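Local coordinates for blue copper protein (Hyphomicrobium denitrificans, PDB 3EF4) that binds one copper ion in a cupredoxin fold and probably carries electrons in the periplasm of a denitrifying bacterium, at residues E72-L77 against D100-Y105. Numbering follows the deposited sequence.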
loop_
_atom_site.group_PDB
_atom_site.type_symbol
_atom_site.label_atom_id
_atom_site.label_comp_id
_atom_site.label_asym_id
_atom_site.label_seq_id
_atom_site.Cartn_x
_atom_site.Cartn_y
_atom_site.Cartn_z
ATOM N N GLU A 72 3.009 8.289 12.528
ATOM C CA GLU A 72 3.926 8.559 11.424
ATOM C C GLU A 72 4.677 7.301 11.061
ATOM O O GLU A 72 4.982 6.466 11.930
ATOM C CB GLU A 72 4.943 9.655 11.855
ATOM C CG GLU A 72 5.952 9.142 12.891
ATOM C CD GLU A 72 6.886 10.111 13.603
ATOM O OE1 GLU A 72 7.004 11.262 13.126
ATOM O OE2 GLU A 72 7.530 9.773 14.667
ATOM N N GLY A 73 5.001 7.176 9.785
ATOM C CA GLY A 73 5.814 6.086 9.251
ATOM C C GLY A 73 5.269 5.564 7.927
ATOM O O GLY A 73 4.382 6.147 7.321
ATOM N N LEU A 74 5.821 4.444 7.504
ATOM C CA LEU A 74 5.542 3.818 6.241
ATOM C C LEU A 74 4.761 2.547 6.410
ATOM O O LEU A 74 5.151 1.703 7.216
ATOM C CB LEU A 74 6.856 3.531 5.477
ATOM C CG LEU A 74 7.634 4.755 5.056
ATOM C CD1 LEU A 74 9.036 4.355 4.635
ATOM C CD2 LEU A 74 6.945 5.461 3.900
ATOM N N TYR A 75 3.719 2.400 5.621
ATOM C CA TYR A 75 2.731 1.331 5.718
ATOM C C TYR A 75 2.596 0.624 4.367
ATOM O O TYR A 75 2.204 1.229 3.382
ATOM C CB TYR A 75 1.390 1.948 6.113
ATOM C CG TYR A 75 1.398 2.558 7.478
ATOM C CD1 TYR A 75 1.831 3.855 7.691
ATOM C CD2 TYR A 75 0.974 1.828 8.587
ATOM C CE1 TYR A 75 1.837 4.419 8.964
ATOM C CE2 TYR A 75 0.973 2.374 9.833
ATOM C CZ TYR A 75 1.416 3.665 10.033
ATOM O OH TYR A 75 1.371 4.209 11.304
ATOM N N VAL A 76 2.912 -0.651 4.381
ATOM C CA VAL A 76 2.819 -1.472 3.178
ATOM C C VAL A 76 1.544 -2.287 3.226
ATOM O O VAL A 76 1.307 -3.007 4.222
ATOM C CB VAL A 76 4.043 -2.422 3.051
ATOM C CG1 VAL A 76 3.945 -3.200 1.744
ATOM C CG2 VAL A 76 5.337 -1.654 3.108
ATOM N N LEU A 77 0.761 -2.211 2.149
ATOM C CA LEU A 77 -0.410 -3.060 1.980
ATOM C C LEU A 77 -0.248 -3.871 0.709
ATOM O O LEU A 77 0.422 -3.477 -0.225
ATOM C CB LEU A 77 -1.714 -2.284 1.988
ATOM C CG LEU A 77 -2.029 -1.487 3.241
ATOM C CD1 LEU A 77 -1.459 -0.091 3.191
ATOM C CD2 LEU A 77 -3.540 -1.427 3.484
ATOM N N ASP A 100 14.307 2.374 7.170
ATOM C CA ASP A 100 15.344 1.329 7.161
ATOM C C ASP A 100 14.664 -0.037 7.167
ATOM O O ASP A 100 15.073 -0.945 6.456
ATOM C CB ASP A 100 16.280 1.467 8.355
ATOM C CG ASP A 100 17.165 2.665 8.448
ATOM O OD1 ASP A 100 17.668 3.034 9.545
ATOM O OD2 ASP A 100 17.447 3.292 7.408
ATOM N N GLN A 101 13.640 -0.183 8.012
ATOM C CA GLN A 101 12.926 -1.458 8.109
ATOM C C GLN A 101 12.174 -1.788 6.829
ATOM O O GLN A 101 12.185 -2.953 6.431
ATOM C CB GLN A 101 12.030 -1.413 9.339
ATOM C CG GLN A 101 12.800 -1.371 10.651
ATOM C CD GLN A 101 13.566 -0.136 11.000
ATOM O OE1 GLN A 101 13.110 0.972 10.756
ATOM N NE2 GLN A 101 14.794 -0.387 11.547
ATOM N N ILE A 102 11.549 -0.838 6.145
ATOM C CA ILE A 102 10.879 -1.124 4.862
ATOM C C ILE A 102 11.910 -1.570 3.828
ATOM O O ILE A 102 11.657 -2.501 3.058
ATOM C CB ILE A 102 10.131 0.117 4.385
ATOM C CG1 ILE A 102 9.077 0.640 5.332
ATOM C CG2 ILE A 102 9.577 -0.087 3.000
ATOM C CD1 ILE A 102 7.891 -0.135 5.702
ATOM N N LYS A 103 13.099 -0.950 3.794
ATOM C CA LYS A 103 14.131 -1.362 2.845
ATOM C C LYS A 103 14.683 -2.744 3.189
ATOM O O LYS A 103 15.063 -3.433 2.228
ATOM C CB LYS A 103 15.266 -0.371 2.843
ATOM C CG LYS A 103 14.875 0.973 2.258
ATOM C CD LYS A 103 16.129 1.823 2.170
ATOM C CE LYS A 103 15.973 2.960 1.176
ATOM N NZ LYS A 103 17.245 3.746 1.105
ATOM N N GLU A 104 14.683 -3.151 4.457
ATOM C CA GLU A 104 15.199 -4.464 4.910
ATOM C C GLU A 104 14.224 -5.570 4.562
ATOM O O GLU A 104 14.580 -6.741 4.537
ATOM C CB GLU A 104 15.487 -4.508 6.421
ATOM C CG GLU A 104 16.829 -3.974 6.878
ATOM C CD GLU A 104 16.954 -3.875 8.397
ATOM O OE1 GLU A 104 17.845 -4.607 8.934
ATOM O OE2 GLU A 104 16.160 -3.070 9.015
ATOM N N TYR A 105 12.954 -5.252 4.320
ATOM C CA TYR A 105 11.943 -6.287 4.058
ATOM C C TYR A 105 12.216 -6.961 2.745
ATOM O O TYR A 105 12.444 -6.325 1.701
ATOM C CB TYR A 105 10.577 -5.636 4.093
ATOM C CG TYR A 105 9.474 -6.564 3.650
ATOM C CD1 TYR A 105 8.763 -6.281 2.491
ATOM C CD2 TYR A 105 9.147 -7.718 4.370
ATOM C CE1 TYR A 105 7.740 -7.095 2.049
ATOM C CE2 TYR A 105 8.119 -8.547 3.923
ATOM C CZ TYR A 105 7.427 -8.230 2.752
ATOM O OH TYR A 105 6.400 -9.062 2.293
#
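Ile102, on the inner face of helix 99-104, reaches in between Leu74 and Val76 of strand 73-78 and illustrates how a single branched side chain can bridge a short helix and a cupredoxin strand. With CG1 anti to its own carbonyl carbon (chi1 -59°), Ile102 sends its longer branch toward the strand. There Ile102 CG1 lies 3.6 Å from Leu74 CB, and Leu74 CD1 closes on the same CG1 at 3.8 Å, the two side chains crossing at a slant. The terminal methyl goes deeper: Ile102 CD1 rests 3.6 Å from the backbone O of Leu74 and 3.9 Å from Val76 CG2. Alternation along the strand puts Leu74 and Val76 on this face, whereas Tyr75 turns to the other, toward Phe67 and Trp50. The side chain of Val76 lies about 13 Å from the copper ion. Beyond this tight apolar patch lies the solvent side, with Asp100, Gln101, Lys103 and Glu104 exposed. Tyr105 CE1 comes no nearer than 5.4 Å, to Val76 CG1; Tyr105 OH and Tyr83 OH share a hydrogen bond. Helix 109-119 adds Ile119 against Ile102. Asn98 OD1, just before the helix, accepts a hydrogen bond from Leu74 N, but none joins the two segments, whose cohesion probably comes from aliphatic burial and dispersion.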